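Local structure of pumilio homolog 23 (Arabidopsis thaliana, 5WZJ) at residues I94-S99 / M143-G148; K133-N138 / T206-G211; S526-V531 / L548-Y553; E461-S466 / G497-H502. The protein binds RNA sequence-specifically through a superhelix of pumilio repeats, recognising 18S rRNA, and probably regulates translation and the stability of target mRNAs. One frame throughout, in Å; residues are numbered along the deposited sequence. Where two conformers were deposited one is given.

Contact 1. Residues I94-S99 / M143-G148. With nucleotides of chain B.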
# COMPACT_ATOMS: atom_id res chain seq x y z
N ILE A 94 -20.46 22.80 -5.64
CA ILE A 94 -19.46 23.04 -4.60
C ILE A 94 -18.33 22.02 -4.71
O ILE A 94 -17.14 22.36 -4.74
CB ILE A 94 -20.10 23.02 -3.20
CG1 ILE A 94 -20.96 24.28 -2.99
CG2 ILE A 94 -19.00 22.94 -2.11
CD1 ILE A 94 -21.75 24.27 -1.67
N ALA A 95 -18.70 20.74 -4.80
CA ALA A 95 -17.73 19.65 -4.80
C ALA A 95 -16.80 19.68 -6.01
O ALA A 95 -15.68 19.16 -5.93
CB ALA A 95 -18.47 18.31 -4.73
N MET A 96 -17.22 20.27 -7.12
CA MET A 96 -16.38 20.31 -8.32
C MET A 96 -15.57 21.59 -8.42
O MET A 96 -14.90 21.81 -9.43
CB MET A 96 -17.24 20.11 -9.57
CG MET A 96 -17.81 18.69 -9.65
SD MET A 96 -19.20 18.53 -10.81
CE MET A 96 -18.39 18.82 -12.36
N ASP A 97 -15.59 22.41 -7.38
CA ASP A 97 -14.85 23.67 -7.36
C ASP A 97 -13.49 23.48 -6.68
O ASP A 97 -13.35 22.69 -5.74
CB ASP A 97 -15.66 24.73 -6.62
CG ASP A 97 -14.96 26.07 -6.58
OD1 ASP A 97 -15.09 26.81 -7.57
OD2 ASP A 97 -14.31 26.38 -5.56
N ARG A 98 -12.48 24.20 -7.17
CA ARG A 98 -11.12 24.04 -6.63
C ARG A 98 -11.04 24.38 -5.14
O ARG A 98 -10.25 23.77 -4.42
CB ARG A 98 -10.13 24.89 -7.42
CG ARG A 98 -10.43 26.37 -7.37
CD ARG A 98 -9.75 27.17 -8.49
NE ARG A 98 -10.18 28.56 -8.42
CZ ARG A 98 -9.49 29.53 -7.81
NH1 ARG A 98 -9.96 30.77 -7.77
NH2 ARG A 98 -8.31 29.26 -7.26
N SER A 99 -11.82 25.37 -4.67
CA SER A 99 -11.92 25.63 -3.24
C SER A 99 -13.10 24.91 -2.60
O SER A 99 -12.97 24.35 -1.50
CB SER A 99 -12.05 27.13 -2.96
OG SER A 99 -10.89 27.83 -3.35
N MET A 143 -17.69 12.60 -11.32
CA MET A 143 -16.76 11.49 -11.24
C MET A 143 -15.46 11.79 -11.97
O MET A 143 -14.38 11.42 -11.51
CB MET A 143 -17.38 10.22 -11.84
CG MET A 143 -18.58 9.70 -11.06
SD MET A 143 -19.44 8.34 -11.90
CE MET A 143 -18.24 7.02 -11.79
N CYS A 144 -15.56 12.47 -13.11
CA CYS A 144 -14.40 12.77 -13.94
C CYS A 144 -13.71 14.06 -13.55
O CYS A 144 -12.67 14.40 -14.13
CB CYS A 144 -14.82 12.84 -15.41
SG CYS A 144 -15.41 11.24 -16.00
N ASN A 145 -14.23 14.79 -12.57
CA ASN A 145 -13.71 16.10 -12.20
C ASN A 145 -12.58 15.91 -11.19
O ASN A 145 -12.71 15.14 -10.24
CB ASN A 145 -14.83 16.95 -11.61
CG ASN A 145 -14.35 18.32 -11.17
OD1 ASN A 145 -13.99 18.53 -10.01
ND2 ASN A 145 -14.34 19.25 -12.10
N CYS A 146 -11.46 16.63 -11.39
CA CYS A 146 -10.32 16.42 -10.50
C CYS A 146 -10.70 16.65 -9.04
O CYS A 146 -10.32 15.87 -8.16
CB CYS A 146 -9.12 17.29 -10.91
SG CYS A 146 -9.39 19.06 -11.09
N TYR A 147 -11.48 17.70 -8.75
CA TYR A 147 -11.86 17.95 -7.36
C TYR A 147 -13.03 17.06 -6.93
O TYR A 147 -13.01 16.49 -5.84
CB TYR A 147 -12.20 19.44 -7.17
CG TYR A 147 -11.20 20.35 -7.86
CD1 TYR A 147 -9.91 20.51 -7.35
CD2 TYR A 147 -11.53 21.03 -9.03
CE1 TYR A 147 -8.98 21.33 -7.99
CE2 TYR A 147 -10.61 21.86 -9.67
CZ TYR A 147 -9.34 21.99 -9.14
OH TYR A 147 -8.41 22.81 -9.75
N GLY A 148 -14.04 16.92 -7.79
CA GLY A 148 -15.21 16.13 -7.44
C GLY A 148 -14.89 14.68 -7.16
O GLY A 148 -15.54 14.05 -6.33
P G B 11 -5.34 23.26 -7.87
OP1 G B 11 -6.02 22.97 -9.16
OP2 G B 11 -3.89 23.56 -7.84
O5' G B 11 -6.16 24.47 -7.26
C5' G B 11 -5.64 25.30 -6.23
C4' G B 11 -6.78 26.06 -5.59
O4' G B 11 -7.36 25.23 -4.55
C3' G B 11 -6.41 27.38 -4.91
O3' G B 11 -7.52 28.29 -4.99
C2' G B 11 -6.22 26.97 -3.47
O2' G B 11 -6.37 28.03 -2.55
C1' G B 11 -7.34 25.92 -3.32
N9 G B 11 -7.10 24.99 -2.22
C8 G B 11 -6.05 24.09 -2.10
N7 G B 11 -6.07 23.44 -0.95
C5 G B 11 -7.19 23.95 -0.28
C6 G B 11 -7.72 23.64 0.99
O6 G B 11 -7.29 22.82 1.82
N1 G B 11 -8.85 24.41 1.29
C2 G B 11 -9.41 25.34 0.44
N2 G B 11 -10.51 25.98 0.89
N3 G B 11 -8.93 25.64 -0.76
C4 G B 11 -7.82 24.91 -1.05
P G B 10 -2.30 17.37 -8.00
OP1 G B 10 -1.41 18.11 -8.92
OP2 G B 10 -1.81 16.79 -6.74
O5' G B 10 -3.51 18.32 -7.58
C5' G B 10 -4.36 18.93 -8.54
C4' G B 10 -5.39 19.81 -7.86
O4' G B 10 -6.25 18.96 -7.06
C3' G B 10 -4.82 20.86 -6.91
O3' G B 10 -5.64 22.03 -6.89
C2' G B 10 -4.93 20.18 -5.56
O2' G B 10 -4.99 21.05 -4.45
C1' G B 10 -6.24 19.40 -5.72
N9 G B 10 -6.31 18.27 -4.80
C8 G B 10 -5.27 17.40 -4.50
N7 G B 10 -5.60 16.55 -3.57
C5 G B 10 -6.91 16.88 -3.22
C6 G B 10 -7.78 16.29 -2.28
O6 G B 10 -7.56 15.34 -1.54
N1 G B 10 -9.02 16.92 -2.25
C2 G B 10 -9.38 17.99 -3.03
N2 G B 10 -10.63 18.47 -2.87
N3 G B 10 -8.57 18.55 -3.92
C4 G B 10 -7.36 17.95 -3.96

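Contact 2. Residues K133-N138 / T206-G211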
# COMPACT_ATOMS: atom_id res chain seq x y z
N LYS A 133 -28.48 11.78 -3.29
CA LYS A 133 -29.59 11.93 -4.22
C LYS A 133 -29.27 12.95 -5.31
O LYS A 133 -29.54 12.71 -6.49
CB LYS A 133 -30.84 12.31 -3.45
CG LYS A 133 -32.12 12.31 -4.24
CD LYS A 133 -33.29 12.20 -3.26
CE LYS A 133 -34.50 13.01 -3.71
NZ LYS A 133 -35.03 12.52 -5.00
N VAL A 134 -28.68 14.09 -4.93
CA VAL A 134 -28.32 15.08 -5.95
C VAL A 134 -27.19 14.55 -6.82
O VAL A 134 -27.14 14.82 -8.02
CB VAL A 134 -27.96 16.45 -5.31
CG1 VAL A 134 -26.67 16.37 -4.51
CG2 VAL A 134 -27.85 17.53 -6.39
N ILE A 135 -26.28 13.76 -6.24
CA ILE A 135 -25.17 13.24 -7.04
C ILE A 135 -25.69 12.22 -8.04
O ILE A 135 -25.39 12.30 -9.24
CB ILE A 135 -24.08 12.64 -6.13
CG1 ILE A 135 -23.37 13.77 -5.37
CG2 ILE A 135 -23.09 11.80 -6.97
CD1 ILE A 135 -22.42 13.30 -4.28
N VAL A 136 -26.49 11.27 -7.57
CA VAL A 136 -27.00 10.19 -8.43
C VAL A 136 -27.83 10.74 -9.58
O VAL A 136 -27.88 10.15 -10.66
CB VAL A 136 -27.78 9.20 -7.54
CG1 VAL A 136 -28.81 8.40 -8.33
CG2 VAL A 136 -26.80 8.27 -6.83
N ASP A 137 -28.48 11.88 -9.37
CA ASP A 137 -29.28 12.49 -10.43
C ASP A 137 -28.43 12.87 -11.65
O ASP A 137 -28.95 12.92 -12.77
CB ASP A 137 -29.99 13.72 -9.88
CG ASP A 137 -30.78 14.46 -10.96
OD1 ASP A 137 -31.81 13.90 -11.40
OD2 ASP A 137 -30.36 15.57 -11.36
N ASN A 138 -27.13 13.16 -11.46
CA ASN A 138 -26.25 13.58 -12.56
C ASN A 138 -24.78 13.41 -12.17
O ASN A 138 -24.12 14.40 -11.81
CB ASN A 138 -26.50 15.06 -12.92
CG ASN A 138 -25.69 15.50 -14.14
OD1 ASN A 138 -25.70 14.83 -15.18
ND2 ASN A 138 -24.97 16.61 -14.01
N THR A 206 -24.66 1.26 -1.39
CA THR A 206 -25.18 0.56 -2.56
C THR A 206 -25.93 1.51 -3.48
O THR A 206 -25.73 1.51 -4.70
CB THR A 206 -26.10 -0.59 -2.10
OG1 THR A 206 -25.32 -1.53 -1.35
CG2 THR A 206 -26.74 -1.30 -3.30
N TYR A 207 -26.78 2.37 -2.90
CA TYR A 207 -27.56 3.32 -3.68
C TYR A 207 -26.65 4.30 -4.42
O TYR A 207 -26.85 4.56 -5.61
CB TYR A 207 -28.52 4.06 -2.76
CG TYR A 207 -29.14 5.33 -3.32
CD1 TYR A 207 -30.11 5.27 -4.31
CD2 TYR A 207 -28.77 6.59 -2.82
CE1 TYR A 207 -30.69 6.44 -4.81
CE2 TYR A 207 -29.34 7.77 -3.32
CZ TYR A 207 -30.31 7.68 -4.32
OH TYR A 207 -30.90 8.82 -4.82
N LEU A 208 -25.66 4.87 -3.71
CA LEU A 208 -24.76 5.82 -4.35
C LEU A 208 -23.99 5.15 -5.49
O LEU A 208 -23.96 5.65 -6.61
CB LEU A 208 -23.79 6.41 -3.31
CG LEU A 208 -22.62 7.21 -3.88
CD1 LEU A 208 -23.13 8.43 -4.70
CD2 LEU A 208 -21.69 7.65 -2.74
N LEU A 209 -23.38 3.99 -5.20
CA LEU A 209 -22.56 3.32 -6.21
C LEU A 209 -23.40 2.88 -7.41
O LEU A 209 -22.96 3.03 -8.55
CB LEU A 209 -21.84 2.11 -5.58
CG LEU A 209 -20.94 1.29 -6.53
CD1 LEU A 209 -19.94 2.19 -7.22
CD2 LEU A 209 -20.21 0.13 -5.79
N SER A 210 -24.62 2.38 -7.19
CA SER A 210 -25.46 2.03 -8.33
C SER A 210 -25.75 3.25 -9.21
O SER A 210 -25.79 3.14 -10.44
CB SER A 210 -26.76 1.37 -7.87
OG SER A 210 -26.48 0.08 -7.35
N GLY A 211 -25.95 4.41 -8.59
CA GLY A 211 -26.09 5.63 -9.39
C GLY A 211 -24.84 5.96 -10.19
O GLY A 211 -24.92 6.41 -11.33
O HOH W 1 -27.06 7.91 -12.12

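Contact 3. Residues S526-V531 / L548-Y553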
# COMPACT_ATOMS: atom_id res chain seq x y z
N SER A 526 29.60 -7.27 24.16
CA SER A 526 30.85 -6.54 24.35
C SER A 526 30.98 -5.40 23.33
O SER A 526 31.47 -4.31 23.67
CB SER A 526 32.01 -7.52 24.23
OG SER A 526 33.26 -6.89 24.43
N GLU A 527 30.55 -5.63 22.09
CA GLU A 527 30.67 -4.59 21.07
C GLU A 527 29.69 -3.45 21.34
O GLU A 527 30.04 -2.27 21.16
CB GLU A 527 30.46 -5.18 19.68
CG GLU A 527 31.61 -6.08 19.25
CD GLU A 527 31.49 -6.56 17.81
OE1 GLU A 527 31.83 -7.73 17.53
OE2 GLU A 527 31.05 -5.76 16.95
N LEU A 528 28.46 -3.76 21.76
CA LEU A 528 27.52 -2.69 22.08
C LEU A 528 27.98 -1.89 23.29
O LEU A 528 27.72 -0.68 23.38
CB LEU A 528 26.12 -3.25 22.33
CG LEU A 528 25.45 -4.05 21.21
CD1 LEU A 528 23.95 -4.08 21.39
CD2 LEU A 528 25.83 -3.49 19.85
N LEU A 529 28.66 -2.55 24.23
CA LEU A 529 29.20 -1.86 25.39
C LEU A 529 30.14 -0.73 24.97
O LEU A 529 30.10 0.37 25.53
CB LEU A 529 29.90 -2.87 26.29
CG LEU A 529 30.24 -2.50 27.73
CD1 LEU A 529 29.09 -1.74 28.38
CD2 LEU A 529 30.56 -3.77 28.50
N ASP A 530 30.98 -0.97 23.95
CA ASP A 530 31.93 0.04 23.51
C ASP A 530 31.25 1.28 22.94
O ASP A 530 31.87 2.35 22.92
CB ASP A 530 32.87 -0.54 22.46
CG ASP A 530 33.85 -1.54 23.04
OD1 ASP A 530 34.23 -1.39 24.22
OD2 ASP A 530 34.23 -2.48 22.32
N VAL A 531 30.02 1.18 22.45
CA VAL A 531 29.33 2.32 21.86
C VAL A 531 28.10 2.70 22.68
O VAL A 531 27.19 3.36 22.17
CB VAL A 531 28.96 2.05 20.39
CG1 VAL A 531 30.21 1.67 19.59
CG2 VAL A 531 27.91 0.94 20.29
N LEU A 548 19.01 -6.66 25.45
CA LEU A 548 20.24 -7.43 25.61
C LEU A 548 20.85 -7.26 27.01
O LEU A 548 21.87 -7.89 27.28
CB LEU A 548 21.27 -7.03 24.55
CG LEU A 548 21.14 -7.71 23.17
CD1 LEU A 548 19.75 -7.56 22.59
CD2 LEU A 548 22.19 -7.18 22.18
N ASP A 549 20.24 -6.45 27.87
CA ASP A 549 20.72 -6.22 29.24
C ASP A 549 22.19 -5.83 29.25
O ASP A 549 23.02 -6.44 29.93
CB ASP A 549 20.47 -7.45 30.12
CG ASP A 549 20.76 -7.18 31.59
OD1 ASP A 549 20.87 -5.99 31.98
OD2 ASP A 549 20.89 -8.16 32.35
N ILE A 550 22.52 -4.80 28.46
CA ILE A 550 23.92 -4.43 28.30
C ILE A 550 24.49 -3.92 29.63
O ILE A 550 25.65 -4.19 29.96
CB ILE A 550 24.06 -3.40 27.16
CG1 ILE A 550 23.66 -4.05 25.83
CG2 ILE A 550 25.50 -2.89 27.05
CD1 ILE A 550 24.49 -5.31 25.47
N ASP A 551 23.67 -3.20 30.41
CA ASP A 551 24.11 -2.74 31.72
C ASP A 551 24.46 -3.91 32.64
O ASP A 551 25.47 -3.86 33.35
CB ASP A 551 23.04 -1.86 32.37
CG ASP A 551 22.90 -0.50 31.69
OD1 ASP A 551 23.86 -0.05 31.03
OD2 ASP A 551 21.82 0.12 31.83
N GLY A 552 23.63 -4.96 32.63
CA GLY A 552 23.91 -6.12 33.47
C GLY A 552 25.16 -6.87 33.04
O GLY A 552 25.88 -7.42 33.87
N TYR A 553 25.42 -6.92 31.73
CA TYR A 553 26.65 -7.52 31.24
C TYR A 553 27.88 -6.75 31.73
O TYR A 553 28.88 -7.35 32.12
CB TYR A 553 26.65 -7.58 29.70
CG TYR A 553 27.97 -8.05 29.15
CD1 TYR A 553 28.41 -9.35 29.35
CD2 TYR A 553 28.81 -7.17 28.46
CE1 TYR A 553 29.63 -9.78 28.86
CE2 TYR A 553 30.04 -7.59 27.97
CZ TYR A 553 30.44 -8.89 28.17
OH TYR A 553 31.67 -9.31 27.69

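Contact 4. Residues E461-S466 / G497-H502. With nucleotides of chain B.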
# COMPACT_ATOMS: atom_id res chain seq x y z
N GLU A 461 28.31 -4.66 4.72
CA GLU A 461 27.66 -3.65 3.89
C GLU A 461 26.18 -3.96 3.69
O GLU A 461 25.34 -3.05 3.68
CB GLU A 461 28.36 -3.54 2.53
CG GLU A 461 29.73 -2.92 2.61
CD GLU A 461 29.66 -1.44 2.94
OE1 GLU A 461 29.50 -0.64 2.00
OE2 GLU A 461 29.76 -1.10 4.14
N THR A 462 25.84 -5.24 3.50
CA THR A 462 24.44 -5.63 3.34
C THR A 462 23.65 -5.32 4.61
O THR A 462 22.54 -4.78 4.55
CB THR A 462 24.33 -7.12 2.99
OG1 THR A 462 25.13 -7.40 1.83
CG2 THR A 462 22.86 -7.53 2.74
N ALA A 463 24.22 -5.65 5.77
CA ALA A 463 23.53 -5.42 7.04
C ALA A 463 23.30 -3.94 7.29
O ALA A 463 22.31 -3.57 7.92
CB ALA A 463 24.34 -6.03 8.18
N LYS A 464 24.19 -3.08 6.81
CA LYS A 464 24.06 -1.64 6.99
C LYS A 464 23.08 -1.01 6.02
O LYS A 464 22.86 0.20 6.09
CB LYS A 464 25.42 -0.96 6.84
CG LYS A 464 26.45 -1.41 7.87
CD LYS A 464 27.79 -0.72 7.65
CE LYS A 464 28.87 -1.41 8.48
NZ LYS A 464 30.22 -0.81 8.30
N ASP A 465 22.50 -1.78 5.11
CA ASP A 465 21.56 -1.26 4.13
C ASP A 465 20.15 -1.55 4.63
O ASP A 465 19.86 -2.66 5.08
CB ASP A 465 21.79 -1.91 2.76
CG ASP A 465 20.86 -1.36 1.69
OD1 ASP A 465 19.67 -1.78 1.63
OD2 ASP A 465 21.32 -0.53 0.89
N SER A 466 19.27 -0.55 4.54
CA SER A 466 17.92 -0.70 5.10
C SER A 466 17.08 -1.71 4.34
O SER A 466 16.10 -2.23 4.90
CB SER A 466 17.21 0.67 5.14
OG SER A 466 17.09 1.21 3.84
N GLY A 497 28.69 -2.94 16.82
CA GLY A 497 28.56 -1.61 17.40
C GLY A 497 28.02 -0.60 16.39
O GLY A 497 27.04 0.11 16.66
N GLU A 498 28.64 -0.55 15.21
CA GLU A 498 28.18 0.36 14.17
C GLU A 498 26.76 0.02 13.72
O GLU A 498 25.93 0.92 13.51
CB GLU A 498 29.14 0.32 12.98
CG GLU A 498 28.85 1.37 11.93
CD GLU A 498 29.65 1.17 10.66
OE1 GLU A 498 30.66 0.43 10.70
OE2 GLU A 498 29.26 1.76 9.63
N LEU A 499 26.45 -1.27 13.59
CA LEU A 499 25.11 -1.68 13.19
C LEU A 499 24.05 -1.22 14.19
O LEU A 499 22.94 -0.83 13.80
CB LEU A 499 25.04 -3.19 13.03
CG LEU A 499 25.47 -3.78 11.70
CD1 LEU A 499 25.46 -5.30 11.81
CD2 LEU A 499 24.51 -3.31 10.62
N SER A 500 24.36 -1.30 15.49
CA SER A 500 23.36 -0.93 16.49
C SER A 500 22.97 0.53 16.38
O SER A 500 21.84 0.90 16.73
CB SER A 500 23.89 -1.24 17.90
OG SER A 500 24.89 -0.31 18.29
N LEU A 501 23.88 1.37 15.88
CA LEU A 501 23.60 2.79 15.72
C LEU A 501 22.68 3.07 14.54
O LEU A 501 21.98 4.08 14.53
CB LEU A 501 24.91 3.56 15.58
CG LEU A 501 25.92 3.27 16.70
CD1 LEU A 501 27.23 4.02 16.50
CD2 LEU A 501 25.32 3.59 18.06
N HIS A 502 22.68 2.19 13.53
CA HIS A 502 21.70 2.27 12.45
C HIS A 502 20.30 1.98 12.97
O HIS A 502 20.10 1.10 13.81
CB HIS A 502 22.03 1.27 11.33
CG HIS A 502 23.09 1.73 10.38
ND1 HIS A 502 24.43 1.77 10.71
CD2 HIS A 502 23.01 2.13 9.08
CE1 HIS A 502 25.13 2.19 9.68
NE2 HIS A 502 24.29 2.42 8.67
P A B 3 10.90 2.87 6.84
OP1 A B 3 10.60 4.32 6.70
OP2 A B 3 9.81 1.89 7.05
O5' A B 3 11.74 2.44 5.55
C5' A B 3 12.91 3.14 5.17
C4' A B 3 13.57 2.50 3.97
O4' A B 3 14.06 1.18 4.34
C3' A B 3 12.68 2.24 2.76
O3' A B 3 12.53 3.38 1.94
C2' A B 3 13.36 1.07 2.07
O2' A B 3 14.46 1.50 1.27
C1' A B 3 13.92 0.29 3.26
N9 A B 3 13.06 -0.83 3.67
C8 A B 3 12.32 -0.94 4.83
N7 A B 3 11.67 -2.09 4.92
C5 A B 3 12.03 -2.77 3.75
C6 A B 3 11.70 -4.03 3.24
N6 A B 3 10.88 -4.89 3.86
N1 A B 3 12.23 -4.41 2.05
C2 A B 3 13.05 -3.57 1.41
N3 A B 3 13.44 -2.35 1.79
C4 A B 3 12.89 -2.01 2.98

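Contact 1. Residues I94-S99 / M143-G148
Asn145 OD1 takes two backbone N-H groups of its own segment and also packs against Met96. Gly148 N reaches it at 2.7 Å in a nearly straight bond (164°) on a lone pair in the amide plane, and Tyr147 N adds a weak one, which makes Asn145 the N-cap of helix 146-160. The same oxygen lies 3.4 Å from Met96 CA. With CG anti to its backbone N (chi1 179°), Asn145 turns its amide toward residues 94-99, where Met96 CB and CG lie across it. Next to it, Gly148 CA approaches Ala95 O at 3.4 Å in a CA-H...O contact.

Two successive pumilio repeats, 2 and 3, meet here on the RNA-binding side of the superhelix, and each contributes a turn between helices. In the turn of repeat 2, Asp97 OD2 accepts from Ser99 N at 2.8 Å and also from Gly100 N, the counterpart of the Asn145 cap.

Tyr147 spans the seam. Arg98 CA stands 3.5 Å from the ring centroid, only 4° off the normal, in a CH-pi contact, while Arg98 CB sits over CZ on that face. At the ring edge, near its plane, lie G11 OP1 and G10 O3' of chain B; Tyr147 OH donates to G11 OP1 in a modelled bond that is very short. The extended Arg98 chain carries its guanidinium NH2 obliquely to G11 O3'.

Contact 2. Residues K133-N138 / T206-G211
Tyr207 lies across Lys133 and Val136. A chi1 of 164° points its ring away from its own backbone N and over to the other helix, until the hydroxyl end touches the start of segment 133-138: OH is 3.4 Å from Lys133 CA and also close to Lys133 CG. The lysine chain then bends and carries its own end away, so only its aliphatic base takes part. Val136 CG2 sits over one face of the ring, 4.3 Å above the plane and displaced toward the rim, while CG1 of the same valine comes in obliquely near CZ.

One residue on, Leu208 continues the apolar contact. Its CD1 meets Ile135 CG2 at 4.1 Å, the two side chains crossing at a slant, and also packs on Val136 CG2. Leu155 of helix 146-160 touches both Ile135 and Leu208, and Cys132, just before Lys133, touches both Tyr207 and Leu208.

Gly211 is where the backbones come nearest, its CA 4.7 Å from Val136 CA. Val136 CG2 rests directly on Gly211 CA at 3.7 Å. Beside this close approach a water donates to both Val136 O (2.8 Å) and Gly211 O, bridging the two carbonyls.

Over these short segments the helices run at 20° to each other, axes 9.1 Å apart, and the nearest atom of the contact is about 13 Å from the bound RNA. Side-by-side helix packing of this kind is consistent with the way pumilio repeats stack into a right-handed superhelix.

Contact 3. Residues S526-V531 / L548-Y553
Leu528 and Leu529 of helix 518-530 pack against Leu548, Ile550 and Tyr553, fastening helix 550-555 to the C-terminal end of the pumilio superhelix. The core of the contact is apolar. Leu528 CD1 meets Leu548 CD2 at 3.7 Å, the two chains crossing at about a right angle, and Ile550 CD1 reaches back to Leu528 CB. The two methyls of Leu529 go to different partners: the Leu529 and Ile550 side chains slide past each other in opposite directions, CD1 to CG2 4.0 Å, and Leu529 CD2 comes obliquely onto the Tyr553 ring, 3.8 Å from CD2 of the tyrosine. Farther along the same ring, Tyr553 CE2 lies 3.8 Å from Ser526 N, and Tyr553 OH is beside Ser526 CB.

Outside this shell, Trp560 packs edge-to-face with Tyr553, whose hydroxyl makes a weak hydrogen bond to Glu522. Leu544 and Val509 flank Leu528. At Asp549 the chain turns from one helix into the next: a Schellman motif with positive phi (52°) ends helix 541-547 there, and the same residue is the N-cap of helix 550-555, its OD1 taking Gly552 N at 3.0 Å from well above the carboxylate plane.

Contact 4. Residues E461-S466 / G497-H502
Lys464 and Leu499 bring the two backbones together, their CA atoms 6.3 Å apart. Helix 456-463 ends just before Lys464 and the chain turns off toward the RNA, while residues 497-501 are still helical and His502 follows in extended conformation.

Lys464 carries most of the contact. Its chain is extended beyond CG and lies at about a right angle to both Leu499 and Glu498. CG rests on Leu499 CD2 at 3.9 Å, and the ammonium end forms a salt bridge with Glu498, NZ to OE1 2.7 Å, meeting that oxygen from 41° out of the carboxylate plane. Glu498, itself extended beyond CG, holds its carboxylate up to the lysine, and CD and CE of Lys464 brush its oxygens as well. Leu499 CD2 also packs on the end of helix 456-463, 3.5 Å from Ala463 O and 3.7 Å from Ala463 CB. The imidazole of His502, poorly ordered, approaches Lys464 O obliquely; His502 ND1 donates to Glu498 O at 3.3 Å, straight at the hydrogen but from above the carbonyl plane.

Past the turn, Ser466 OG donates to the ribose O4' of A3 of chain B at 3.1 Å. Asp465 OD1 caps Ser467 N and Gly468 N in the turn, and OD2 accepts from Met425 N.

The seam joins pumilio repeats 7 and 8. Ile472 of helix 468-477 backs Ala463, Val509 of helix 503-514 backs Leu499, and Leu535 of helix 532-537 packs on Ser500 and Leu501.

Contacts 1 and 2 lie together near the N-terminal arm of the superhelix, about 16 Å apart between centres, their segments alternating along the chain, with helices 121-137 and 140-144 consecutive. Contacts 4 and 3 follow near the C-terminal end, in that order, about 17 Å apart between centres and touching: Leu528 CD2 meets Ser500 CB at 3.6 Å. The two pairs sit on opposite sides of the chain's centre; between centres, contact 1 is about 47 Å from contact 4 and contact 2 about 64 Å from contact 3. Contacts 1 and 4 are repeat seams that touch the RNA, while contacts 2 and 3 pack helices away from it, so the bound RNA is touched in both arms of the superhelix.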